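Local coordinates for protein Phenylalanine/tyrosine ammonia-lyase (Rhodosporidium toruloides, PDB 1Y2M) that catalyses the non-oxidative deamination of L-phenylalanine and L-tyrosine to trans-cinnamate and p-coumarate, with release of ammonium, as a homotetramer, at residues 65-70 with 169-174; 284-289 with 427-432; 379-384 with 418-423; 486-491 with 506-511. All coordinates share one frame; numbering follows the deposited sequence.

Interaction 1 of 4, residues 65-70 with 169-174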
loop_
_atom_site.group_PDB
_atom_site.type_symbol
_atom_site.label_atom_id
_atom_site.label_comp_id
_atom_site.label_asym_id
_atom_site.label_seq_id
_atom_site.Cartn_x
_atom_site.Cartn_y
_atom_site.Cartn_z
ATOM N N TYR B 65 33.259 -17.116 7.932
ATOM C CA TYR B 65 32.256 -18.218 7.889
ATOM C C TYR B 65 31.442 -18.428 9.183
ATOM O O TYR B 65 30.300 -18.891 9.111
ATOM C CB TYR B 65 32.947 -19.548 7.522
ATOM C CG TYR B 65 33.508 -19.577 6.141
ATOM C CD1 TYR B 65 32.798 -20.156 5.090
ATOM C CD2 TYR B 65 34.744 -19.003 5.859
ATOM C CE1 TYR B 65 33.321 -20.158 3.785
ATOM C CE2 TYR B 65 35.248 -18.964 4.577
ATOM C CZ TYR B 65 34.534 -19.530 3.541
ATOM O OH TYR B 65 35.060 -19.460 2.291
ATOM N N SER B 66 32.043 -18.128 10.348
ATOM C CA SER B 66 31.500 -18.427 11.673
ATOM C C SER B 66 30.584 -17.383 12.227
ATOM O O SER B 66 29.879 -17.628 13.207
ATOM C CB SER B 66 32.657 -18.587 12.707
ATOM O OG SER B 66 33.492 -19.656 12.371
ATOM N N LEU B 67 30.656 -16.170 11.676
ATOM C CA LEU B 67 29.968 -15.043 12.266
ATOM C C LEU B 67 28.479 -15.325 12.300
ATOM O O LEU B 67 27.899 -15.690 11.276
ATOM C CB LEU B 67 30.215 -13.803 11.430
ATOM C CG LEU B 67 29.540 -12.511 11.824
ATOM C CD1 LEU B 67 30.010 -12.113 13.196
ATOM C CD2 LEU B 67 29.749 -11.367 10.828
ATOM N N ASN B 68 27.844 -15.107 13.450
ATOM C CA ASN B 68 26.385 -15.297 13.553
ATOM C C ASN B 68 25.698 -14.017 13.971
ATOM O O ASN B 68 26.354 -12.994 14.210
ATOM C CB ASN B 68 26.030 -16.444 14.505
ATOM C CG ASN B 68 26.504 -16.198 15.933
ATOM O OD1 ASN B 68 26.334 -15.090 16.477
ATOM N ND2 ASN B 68 27.080 -17.217 16.550
ATOM N N LEU B 69 24.377 -14.026 14.017
ATOM C CA LEU B 69 23.660 -12.796 14.195
ATOM C C LEU B 69 23.749 -12.232 15.600
ATOM O O LEU B 69 23.857 -11.004 15.795
ATOM C CB LEU B 69 22.205 -12.955 13.737
ATOM C CG LEU B 69 21.976 -13.399 12.292
ATOM C CD1 LEU B 69 20.521 -13.277 11.952
ATOM C CD2 LEU B 69 22.844 -12.540 11.430
ATOM N N GLY B 70 23.790 -13.121 16.595
ATOM C CA GLY B 70 24.072 -12.674 17.957
ATOM C C GLY B 70 25.416 -11.974 18.068
ATOM O O GLY B 70 25.523 -10.969 18.772
HETATM N N MSE B 169 30.453 -2.266 9.652
HETATM C CA MSE B 169 31.915 -2.442 9.614
HETATM C C MSE B 169 32.299 -3.866 9.952
HETATM O O MSE B 169 33.239 -4.401 9.354
HETATM C CB MSE B 169 32.643 -1.446 10.503
HETATM C CG MSE B 169 32.391 -0.054 10.016
HETATM SE SE MSE B 169 33.657 1.238 10.896
HETATM C CE MSE B 169 32.740 1.413 12.693
ATOM N N THR B 170 31.596 -4.479 10.900
ATOM C CA THR B 170 31.889 -5.825 11.346
ATOM C C THR B 170 31.655 -6.823 10.190
ATOM O O THR B 170 32.468 -7.711 9.875
ATOM C CB THR B 170 31.002 -6.201 12.550
ATOM O OG1 THR B 170 31.229 -5.280 13.631
ATOM C CG2 THR B 170 31.273 -7.564 13.016
ATOM N N ILE B 171 30.460 -6.710 9.586
ATOM C CA ILE B 171 30.073 -7.618 8.478
ATOM C C ILE B 171 31.002 -7.365 7.303
ATOM O O ILE B 171 31.439 -8.289 6.638
ATOM C CB ILE B 171 28.590 -7.425 8.080
ATOM C CG1 ILE B 171 27.687 -7.862 9.229
ATOM C CG2 ILE B 171 28.253 -8.034 6.751
ATOM C CD1 ILE B 171 26.221 -7.414 9.058
ATOM N N ARG B 172 31.316 -6.096 7.052
ATOM C CA ARG B 172 32.203 -5.770 5.929
ATOM C C ARG B 172 33.542 -6.483 6.098
ATOM O O ARG B 172 34.036 -7.099 5.149
ATOM C CB ARG B 172 32.443 -4.260 5.820
ATOM C CG ARG B 172 33.475 -3.881 4.780
ATOM C CD ARG B 172 33.397 -4.884 3.601
ATOM N NE ARG B 172 32.715 -4.300 2.542
ATOM C CZ ARG B 172 32.171 -4.888 1.483
ATOM N NH1 ARG B 172 32.150 -6.203 1.219
ATOM N NH2 ARG B 172 31.619 -4.073 0.653
ATOM N N VAL B 173 34.126 -6.440 7.292
ATOM C CA VAL B 173 35.383 -7.128 7.535
ATOM C C VAL B 173 35.238 -8.633 7.296
ATOM O O VAL B 173 36.063 -9.256 6.620
ATOM C CB VAL B 173 35.955 -6.859 8.949
ATOM C CG1 VAL B 173 37.139 -7.737 9.247
ATOM C CG2 VAL B 173 36.332 -5.369 9.087
ATOM N N ASN B 174 34.215 -9.218 7.899
ATOM C CA ASN B 174 34.027 -10.648 7.769
ATOM C C ASN B 174 33.951 -11.031 6.311
ATOM O O ASN B 174 34.583 -12.000 5.909
ATOM C CB ASN B 174 32.769 -11.083 8.490
ATOM C CG ASN B 174 32.644 -12.602 8.599
ATOM O OD1 ASN B 174 33.401 -13.234 9.320
ATOM N ND2 ASN B 174 31.658 -13.175 7.897
HETATM O O HOH W 1 33.509 -15.199 11.150
#
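Leu-67 and Asn-174 carry most of this contact, burying 78 and 54 Å² against each other's segment, and they illustrate how one amide can serve both as packing surface and as polar anchor. Leu-67 extends toward the helix with CG anti to its backbone N (chi1 177°), which brings CD2 to 3.8 Å from Asn-174 CB. The two side chains cross obliquely, and Leu-67 CB lies 3.9 Å from both Asn-174 OD1 and Asn-174 ND2, so it centres on the amide rather than favouring one end. More loosely, Leu-67 CD2 touches Ile-171 CG1 at 4.4 Å, one turn earlier on the helix. The polar end of Asn-174 is engaged meanwhile: OD1 accepts from Gly-64 N and from water 1 at 2.7 Å, and that water takes a weak bond from Ser-66 N. Tyr-65 adds only its backbone, its N standing 4.1 Å from Asn-174 OD1. With an alanine in place of Asn-174, Gly-64 N and water 1 would probably lose their acceptor, and a gap would open beside Leu-67 CB. The loop 65-68, leading into helix 69-77 with Asn-68 as N-cap, is thus held against helix 162-176; strand 60-62 offers Leu-62 to both Leu-67 and Asn-174, while Ile-171 also leans on helix 273-303.

Interaction 2 of 4, residues 284-289 with 427-432; sequences HDAHML and LGLAQI
Leu-429 and Ala-286 meet where helix 416-443 faces helix 273-303, their CA atoms 7.3 Å apart, in a worked example of helix packing in which one leucine methyl meets two residues of the other helix. Followed outward, the leucine begins with a CB that stays 6.2 Å from Ala-286 CB and serves mainly as a stem. Its CG, set anti to the carbonyl carbon (chi1 -66°), stands 4.7 Å from Ala-286 CB. From there the two methyls differ. CD1 comes no nearer, so that CD2 alone of the leucine atoms closes to 4.0 Å from Ala-286 CB; it also touches Leu-289 CD1 at 4.4 Å. It therefore bridges two residues that lie three apart on the opposing helix. Ile-432 also points toward that helix, its CG2 4.6 Å from Leu-289 O, beyond close contact. Asn-517 of helix 506-560 packs on both Leu-289 and Leu-429, so a third long helix of the bundle lines the same place. The polar groups of 284-289 are occupied on another side: His-284 ND1 donates to Asp-285 OD1 at 2.9 Å, and Asp-285 forms a salt bridge with Arg-77. With only methyl contacts between them, the two segments probably owe their fit to dispersion and to the burial of apolar surface, and the match is one of shape: a short alanine opposite a branched leucine tip.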
loop_
_atom_site.group_PDB
_atom_site.type_symbol
_atom_site.label_atom_id
_atom_site.label_comp_id
_atom_site.label_asym_id
_atom_site.label_seq_id
_atom_site.Cartn_x
_atom_site.Cartn_y
_atom_site.Cartn_z
ATOM N N HIS B 284 16.721 -9.278 15.252
ATOM C CA HIS B 284 16.939 -9.499 16.684
ATOM C C HIS B 284 15.806 -8.900 17.523
ATOM O O HIS B 284 15.207 -9.593 18.374
ATOM C CB HIS B 284 18.295 -8.905 17.072
ATOM C CG HIS B 284 18.568 -8.831 18.538
ATOM N ND1 HIS B 284 18.039 -7.846 19.344
ATOM C CD2 HIS B 284 19.407 -9.560 19.324
ATOM C CE1 HIS B 284 18.517 -8.011 20.579
ATOM N NE2 HIS B 284 19.343 -9.034 20.593
ATOM N N ASP B 285 15.450 -7.662 17.228
ATOM C CA ASP B 285 14.455 -6.996 18.055
ATOM C C ASP B 285 13.074 -7.602 17.841
ATOM O O ASP B 285 12.295 -7.753 18.783
ATOM C CB ASP B 285 14.497 -5.491 17.772
ATOM C CG ASP B 285 15.750 -4.805 18.308
ATOM O OD1 ASP B 285 16.510 -5.377 19.111
ATOM O OD2 ASP B 285 15.943 -3.638 17.931
ATOM N N ALA B 286 12.793 -7.972 16.591
ATOM C CA ALA B 286 11.511 -8.586 16.228
ATOM C C ALA B 286 11.349 -9.894 16.939
ATOM O O ALA B 286 10.260 -10.241 17.370
ATOM C CB ALA B 286 11.404 -8.763 14.728
ATOM N N HIS B 287 12.420 -10.671 17.060
ATOM C CA HIS B 287 12.288 -11.968 17.769
ATOM C C HIS B 287 11.813 -11.750 19.199
ATOM O O HIS B 287 10.985 -12.493 19.749
ATOM C CB HIS B 287 13.627 -12.673 17.860
ATOM C CG HIS B 287 14.084 -13.366 16.598
ATOM N ND1 HIS B 287 13.300 -14.254 15.890
ATOM C CD2 HIS B 287 15.306 -13.381 16.005
ATOM C CE1 HIS B 287 14.012 -14.743 14.883
ATOM N NE2 HIS B 287 15.240 -14.235 14.939
HETATM N N MSE B 288 12.382 -10.717 19.833
HETATM C CA MSE B 288 12.038 -10.435 21.230
HETATM C C MSE B 288 10.580 -10.022 21.360
HETATM O O MSE B 288 9.882 -10.408 22.287
HETATM C CB MSE B 288 12.917 -9.340 21.839
HETATM C CG MSE B 288 14.368 -9.551 21.678
HETATM SE SE MSE B 288 14.972 -11.297 22.360
HETATM C CE MSE B 288 16.782 -11.174 21.481
ATOM N N LEU B 289 10.109 -9.233 20.393
ATOM C CA LEU B 289 8.782 -8.702 20.433
ATOM C C LEU B 289 7.794 -9.860 20.146
ATOM O O LEU B 289 6.729 -9.900 20.717
ATOM C CB LEU B 289 8.629 -7.577 19.424
ATOM C CG LEU B 289 9.311 -6.257 19.732
ATOM C CD1 LEU B 289 9.262 -5.348 18.521
ATOM C CD2 LEU B 289 8.646 -5.570 20.913
ATOM N N LEU B 427 5.602 -6.960 7.874
ATOM C CA LEU B 427 4.226 -7.412 7.789
ATOM C C LEU B 427 3.928 -8.230 9.030
ATOM O O LEU B 427 2.897 -8.044 9.675
ATOM C CB LEU B 427 3.983 -8.207 6.489
ATOM C CG LEU B 427 2.537 -8.710 6.321
ATOM C CD1 LEU B 427 1.484 -7.646 6.415
ATOM C CD2 LEU B 427 2.456 -9.436 5.017
ATOM N N GLY B 428 4.840 -9.107 9.416
ATOM C CA GLY B 428 4.677 -9.819 10.697
ATOM C C GLY B 428 4.477 -8.968 11.930
ATOM O O GLY B 428 3.635 -9.260 12.768
ATOM N N LEU B 429 5.246 -7.883 12.015
ATOM C CA LEU B 429 5.141 -6.927 13.143
ATOM C C LEU B 429 3.725 -6.339 13.179
ATOM O O LEU B 429 3.131 -6.135 14.257
ATOM C CB LEU B 429 6.214 -5.847 13.065
ATOM C CG LEU B 429 7.639 -6.369 13.249
ATOM C CD1 LEU B 429 8.649 -5.316 12.838
ATOM C CD2 LEU B 429 7.856 -6.875 14.693
ATOM N N ALA B 430 3.172 -6.059 12.005
ATOM C CA ALA B 430 1.831 -5.502 11.947
ATOM C C ALA B 430 0.808 -6.553 12.409
ATOM O O ALA B 430 -0.193 -6.226 13.041
ATOM C CB ALA B 430 1.506 -5.053 10.549
ATOM N N GLN B 431 1.047 -7.809 12.080
ATOM C CA GLN B 431 0.151 -8.889 12.486
ATOM C C GLN B 431 0.217 -9.158 13.999
ATOM O O GLN B 431 -0.819 -9.388 14.650
ATOM C CB GLN B 431 0.415 -10.193 11.740
ATOM C CG GLN B 431 0.195 -10.062 10.229
ATOM C CD GLN B 431 -1.134 -9.499 9.903
ATOM O OE1 GLN B 431 -2.141 -10.210 9.951
ATOM N NE2 GLN B 431 -1.172 -8.196 9.563
ATOM N N ILE B 432 1.421 -9.158 14.564
ATOM C CA ILE B 432 1.580 -9.230 16.022
ATOM C C ILE B 432 0.828 -8.061 16.650
ATOM O O ILE B 432 0.018 -8.225 17.569
ATOM C CB ILE B 432 3.076 -9.143 16.444
ATOM C CG1 ILE B 432 3.871 -10.343 15.910
ATOM C CG2 ILE B 432 3.187 -9.039 17.982
ATOM C CD1 ILE B 432 5.359 -10.210 16.035
#

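Interaction 3 of 4, residues 379-384 with 418-423; sequences LIHAHA and VANTME
Val-418 O is gripped twice: Thr-421 OG1 donates to Val-418 O at 2.7 Å, and Met-422 N donates to Val-418 O at 3.2 Å. The first of these donors belongs to the residue that touches Ala-382 across the contact. With chi1 at 67°, Thr-421 OG1 sits between the backbone N and the carbonyl carbon, turned back to its own helix, while CG2 remains for packing. Ala-382 CB accordingly meets Thr-421 CB at 3.7 Å and Thr-421 CG2 at 3.8 Å. Here is an example of helices brought close by small side chains: helices 368-391 and 416-443 of the central bundle run in opposite directions, and the CA atoms of Ala-382 and Thr-421 are just 5.0 Å apart. Replacing Thr-421 by an alanine would probably leave Val-418 O with one donor fewer and open a gap beside the Ala-382 methyl. Alongside, water 2 joins the two helices. It lies in the ring plane at the edge of His-381, 2.8 Å from ND1, and donates to Asn-420 OD1 at 2.9 Å. The other ends of these side chains reach a second subunit, His-381 NE2 bonding to its Ser-377 and Asn-420 ND2 to its Asp-378.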
loop_
_atom_site.group_PDB
_atom_site.type_symbol
_atom_site.label_atom_id
_atom_site.label_comp_id
_atom_site.label_asym_id
_atom_site.label_seq_id
_atom_site.Cartn_x
_atom_site.Cartn_y
_atom_site.Cartn_z
ATOM N N LEU B 379 9.908 -15.383 10.661
ATOM C CA LEU B 379 11.065 -14.857 11.373
ATOM C C LEU B 379 12.221 -15.866 11.455
ATOM O O LEU B 379 13.378 -15.495 11.340
ATOM C CB LEU B 379 10.649 -14.453 12.771
ATOM C CG LEU B 379 9.689 -13.261 12.852
ATOM C CD1 LEU B 379 9.108 -13.075 14.238
ATOM C CD2 LEU B 379 10.385 -12.017 12.326
ATOM N N ILE B 380 11.899 -17.133 11.650
ATOM C CA ILE B 380 12.934 -18.181 11.615
ATOM C C ILE B 380 13.606 -18.339 10.222
ATOM O O ILE B 380 14.826 -18.538 10.084
ATOM C CB ILE B 380 12.317 -19.503 12.080
ATOM C CG1 ILE B 380 11.848 -19.363 13.535
ATOM C CG2 ILE B 380 13.268 -20.703 11.885
ATOM C CD1 ILE B 380 11.100 -20.590 14.029
ATOM N N HIS B 381 12.779 -18.232 9.183
ATOM C CA HIS B 381 13.316 -18.213 7.817
ATOM C C HIS B 381 14.254 -17.024 7.593
ATOM O O HIS B 381 15.422 -17.180 7.140
ATOM C CB HIS B 381 12.143 -18.147 6.827
ATOM C CG HIS B 381 12.551 -18.283 5.395
ATOM N ND1 HIS B 381 13.008 -17.216 4.649
ATOM C CD2 HIS B 381 12.515 -19.345 4.553
ATOM C CE1 HIS B 381 13.251 -17.632 3.409
ATOM N NE2 HIS B 381 12.967 -18.905 3.327
ATOM N N ALA B 382 13.802 -15.843 7.984
ATOM C CA ALA B 382 14.635 -14.665 7.868
ATOM C C ALA B 382 15.967 -14.841 8.596
ATOM O O ALA B 382 17.039 -14.424 8.105
ATOM C CB ALA B 382 13.943 -13.469 8.402
ATOM N N HIS B 383 15.916 -15.480 9.759
ATOM C CA HIS B 383 17.138 -15.712 10.528
ATOM C C HIS B 383 18.097 -16.580 9.673
ATOM O O HIS B 383 19.327 -16.362 9.631
ATOM C CB HIS B 383 16.813 -16.463 11.830
ATOM C CG HIS B 383 17.844 -16.263 12.870
ATOM N ND1 HIS B 383 17.722 -15.288 13.832
ATOM C CD2 HIS B 383 19.025 -16.879 13.093
ATOM C CE1 HIS B 383 18.786 -15.327 14.615
ATOM N NE2 HIS B 383 19.592 -16.282 14.187
ATOM N N ALA B 384 17.570 -17.616 9.027
ATOM C CA ALA B 384 18.440 -18.455 8.203
ATOM C C ALA B 384 19.058 -17.646 7.064
ATOM O O ALA B 384 20.258 -17.766 6.786
ATOM C CB ALA B 384 17.674 -19.607 7.671
ATOM N N VAL B 418 18.250 -9.635 1.677
ATOM C CA VAL B 418 18.072 -8.803 2.889
ATOM C C VAL B 418 16.718 -8.110 2.829
ATOM O O VAL B 418 15.985 -8.072 3.833
ATOM C CB VAL B 418 19.170 -7.731 3.063
ATOM C CG1 VAL B 418 18.892 -6.893 4.285
ATOM C CG2 VAL B 418 20.549 -8.370 3.100
ATOM N N ALA B 419 16.383 -7.540 1.653
ATOM C CA ALA B 419 15.136 -6.797 1.527
ATOM C C ALA B 419 13.986 -7.757 1.812
ATOM O O ALA B 419 13.025 -7.385 2.536
ATOM C CB ALA B 419 15.009 -6.264 0.156
ATOM N N ASN B 420 14.116 -8.985 1.303
ATOM C CA ASN B 420 13.102 -10.034 1.524
ATOM C C ASN B 420 12.798 -10.237 2.989
ATOM O O ASN B 420 11.632 -10.264 3.405
ATOM C CB ASN B 420 13.598 -11.357 0.883
ATOM C CG ASN B 420 12.680 -12.605 1.159
ATOM O OD1 ASN B 420 12.976 -13.416 2.071
ATOM N ND2 ASN B 420 11.660 -12.808 0.316
ATOM N N THR B 421 13.836 -10.346 3.798
ATOM C CA THR B 421 13.624 -10.569 5.218
ATOM C C THR B 421 12.886 -9.407 5.853
ATOM O O THR B 421 12.058 -9.571 6.776
ATOM C CB THR B 421 14.933 -10.817 6.006
ATOM O OG1 THR B 421 15.766 -9.653 6.060
ATOM C CG2 THR B 421 15.711 -11.972 5.353
HETATM N N MSE B 422 13.221 -8.223 5.391
HETATM C CA MSE B 422 12.641 -6.997 6.010
HETATM C C MSE B 422 11.169 -6.783 5.633
HETATM O O MSE B 422 10.351 -6.367 6.448
HETATM C CB MSE B 422 13.476 -5.820 5.641
HETATM C CG MSE B 422 14.836 -5.839 6.313
HETATM SE SE MSE B 422 14.715 -5.764 8.294
HETATM C CE MSE B 422 14.808 -7.671 8.818
ATOM N N GLU B 423 10.829 -7.068 4.374
ATOM C CA GLU B 423 9.423 -6.927 3.899
ATOM C C GLU B 423 8.575 -7.867 4.758
ATOM O O GLU B 423 7.547 -7.429 5.323
ATOM C CB GLU B 423 9.296 -7.262 2.423
ATOM C CG GLU B 423 10.096 -6.395 1.466
ATOM C CD GLU B 423 9.538 -4.998 1.239
ATOM O OE1 GLU B 423 8.873 -4.829 0.211
ATOM O OE2 GLU B 423 9.826 -4.081 2.002
HETATM O O HOH W 2 13.246 -14.462 4.726
#

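Interaction 4 of 4, residues 486-491 with 506-511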
loop_
_atom_site.group_PDB
_atom_site.type_symbol
_atom_site.label_atom_id
_atom_site.label_comp_id
_atom_site.label_asym_id
_atom_site.label_seq_id
_atom_site.Cartn_x
_atom_site.Cartn_y
_atom_site.Cartn_z
ATOM N N ASN B 486 3.113 -1.982 4.238
ATOM C CA ASN B 486 3.139 -2.028 2.775
ATOM C C ASN B 486 4.554 -2.223 2.296
ATOM O O ASN B 486 5.504 -1.773 2.949
ATOM C CB ASN B 486 2.534 -0.768 2.139
ATOM C CG ASN B 486 1.063 -0.630 2.463
ATOM O OD1 ASN B 486 0.289 -1.595 2.259
ATOM N ND2 ASN B 486 0.688 0.523 3.039
ATOM N N PRO B 487 4.716 -2.928 1.176
ATOM C CA PRO B 487 6.095 -3.191 0.732
ATOM C C PRO B 487 6.805 -1.964 0.181
ATOM O O PRO B 487 6.193 -1.090 -0.424
ATOM C CB PRO B 487 5.920 -4.215 -0.383
ATOM C CG PRO B 487 4.523 -4.044 -0.883
ATOM C CD PRO B 487 3.715 -3.623 0.333
ATOM N N VAL B 488 8.119 -1.900 0.440
ATOM C CA VAL B 488 8.973 -0.938 -0.213
ATOM C C VAL B 488 9.477 -1.446 -1.548
ATOM O O VAL B 488 9.658 -0.665 -2.493
ATOM C CB VAL B 488 10.192 -0.664 0.717
ATOM C CG1 VAL B 488 11.389 0.003 0.032
ATOM C CG2 VAL B 488 9.754 0.114 1.967
ATOM N N THR B 489 9.613 -2.770 -1.687
ATOM C CA THR B 489 10.259 -3.345 -2.846
ATOM C C THR B 489 9.503 -3.303 -4.173
ATOM O O THR B 489 10.091 -3.566 -5.224
ATOM C CB THR B 489 10.712 -4.754 -2.565
ATOM O OG1 THR B 489 9.570 -5.569 -2.256
ATOM C CG2 THR B 489 11.716 -4.789 -1.459
ATOM N N THR B 490 8.252 -2.882 -4.147
ATOM C CA THR B 490 7.479 -2.620 -5.363
ATOM C C THR B 490 7.717 -1.208 -5.910
ATOM O O THR B 490 7.036 -0.798 -6.877
ATOM C CB THR B 490 5.985 -2.750 -5.050
ATOM O OG1 THR B 490 5.650 -1.946 -3.914
ATOM C CG2 THR B 490 5.620 -4.200 -4.782
ATOM N N HIS B 491 8.626 -0.460 -5.300
ATOM C CA HIS B 491 8.882 0.946 -5.682
ATOM C C HIS B 491 10.252 1.156 -6.335
ATOM O O HIS B 491 10.775 2.273 -6.385
ATOM C CB HIS B 491 8.685 1.876 -4.480
ATOM C CG HIS B 491 7.270 1.861 -4.029
ATOM N ND1 HIS B 491 6.301 2.537 -4.728
ATOM C CD2 HIS B 491 6.629 1.187 -3.035
ATOM C CE1 HIS B 491 5.125 2.316 -4.169
ATOM N NE2 HIS B 491 5.282 1.456 -3.181
ATOM N N ALA B 506 16.940 -2.661 0.081
ATOM C CA ALA B 506 16.992 -3.350 1.375
ATOM C C ALA B 506 17.131 -2.355 2.525
ATOM O O ALA B 506 16.521 -2.562 3.561
ATOM C CB ALA B 506 18.123 -4.345 1.423
ATOM N N LEU B 507 18.000 -1.341 2.397
ATOM C CA LEU B 507 18.239 -0.463 3.541
ATOM C C LEU B 507 16.970 0.329 3.895
ATOM O O LEU B 507 16.656 0.573 5.068
ATOM C CB LEU B 507 19.433 0.479 3.332
ATOM C CG LEU B 507 19.720 1.292 4.603
ATOM C CD1 LEU B 507 20.092 0.453 5.862
ATOM C CD2 LEU B 507 20.822 2.259 4.293
ATOM N N ILE B 508 16.298 0.792 2.844
ATOM C CA ILE B 508 15.005 1.528 3.054
ATOM C C ILE B 508 14.002 0.587 3.735
ATOM O O ILE B 508 13.316 0.931 4.705
ATOM C CB ILE B 508 14.434 2.113 1.791
ATOM C CG1 ILE B 508 15.402 3.107 1.130
ATOM C CG2 ILE B 508 13.093 2.822 2.070
ATOM C CD1 ILE B 508 15.025 3.450 -0.317
ATOM N N SER B 509 13.912 -0.624 3.205
ATOM C CA SER B 509 13.017 -1.607 3.849
ATOM C C SER B 509 13.416 -1.818 5.335
ATOM O O SER B 509 12.535 -1.831 6.222
ATOM C CB SER B 509 12.991 -2.923 3.067
ATOM O OG SER B 509 11.912 -3.708 3.536
ATOM N N ALA B 510 14.724 -1.995 5.606
ATOM C CA ALA B 510 15.224 -2.214 6.975
ATOM C C ALA B 510 14.845 -1.064 7.915
ATOM O O ALA B 510 14.489 -1.244 9.103
ATOM C CB ALA B 510 16.676 -2.486 6.956
ATOM N N ARG B 511 14.941 0.155 7.372
ATOM C CA ARG B 511 14.562 1.355 8.111
ATOM C C ARG B 511 13.114 1.308 8.494
ATOM O O ARG B 511 12.761 1.619 9.660
ATOM C CB ARG B 511 14.885 2.616 7.324
ATOM C CG ARG B 511 16.379 3.005 7.328
ATOM C CD ARG B 511 16.739 4.161 6.439
ATOM N NE ARG B 511 15.737 5.188 6.610
ATOM C CZ ARG B 511 15.070 5.811 5.646
ATOM N NH1 ARG B 511 15.296 5.581 4.345
ATOM N NH2 ARG B 511 14.113 6.634 6.026
#
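Val-488 and Ser-509 bring the two backbones closest, with CA atoms 5.8 Å apart: an irregular loop, 486-491, rests on the first turns of helix 506-560. The loop bends after Val-488, whose O accepts from His-491 N at 3.0 Å, whereas the helix is already regular, Ala-510 N donating to Ala-506 O at 2.8 Å. From this bend Val-488 points at the helix and is the loop's chief contact with it. Its CG1, anti to the backbone N (chi1 163°), lies 3.9 Å from Ile-508 CG2, and the two side chains cross at about a right angle. The other methyl, Val-488 CG2, sits 4.1 Å from Ser-509 CA, so the valine straddles two successive helix residues. Ser-509 gives this packing its CB and backbone; its OG is hydrogen-bonded to Arg-426 and to Glu-423 OE2, which also accepts from Val-488 N. One carboxylate thereby ties loop and helix together behind the apolar contact. The loop lies at subunit contacts of the homotetramer, and His-483 of the third subunit packs on Val-488. Within the chain, helix 416-443, which supplies Glu-423 and Arg-426, lies along one flank, and helix 273-303 packs against Ala-506 and Leu-507.

In the fold
From the N terminus, interaction 1 comes first, closing a loop of about a hundred residues by bringing the approach to helix 69-77 back to helix 162-176. Interaction 2 then joins helices 273-303 and 416-443 over a longer excursion, and interaction 3 falls wholly within that span, pairing helix 368-391 with the same helix 416-443. Interaction 4 follows in series as a short closure at the start of helix 506-560. Direct touches link them: Leu-69 packs on His-383, His-383 probably hydrogen-bonds to His-287, and Glu-423 reaches Thr-489 of interaction 4. Interaction 3 thus connects the other three, and the central helical bundle is joined to its N-terminal flank and to the subunit interfaces.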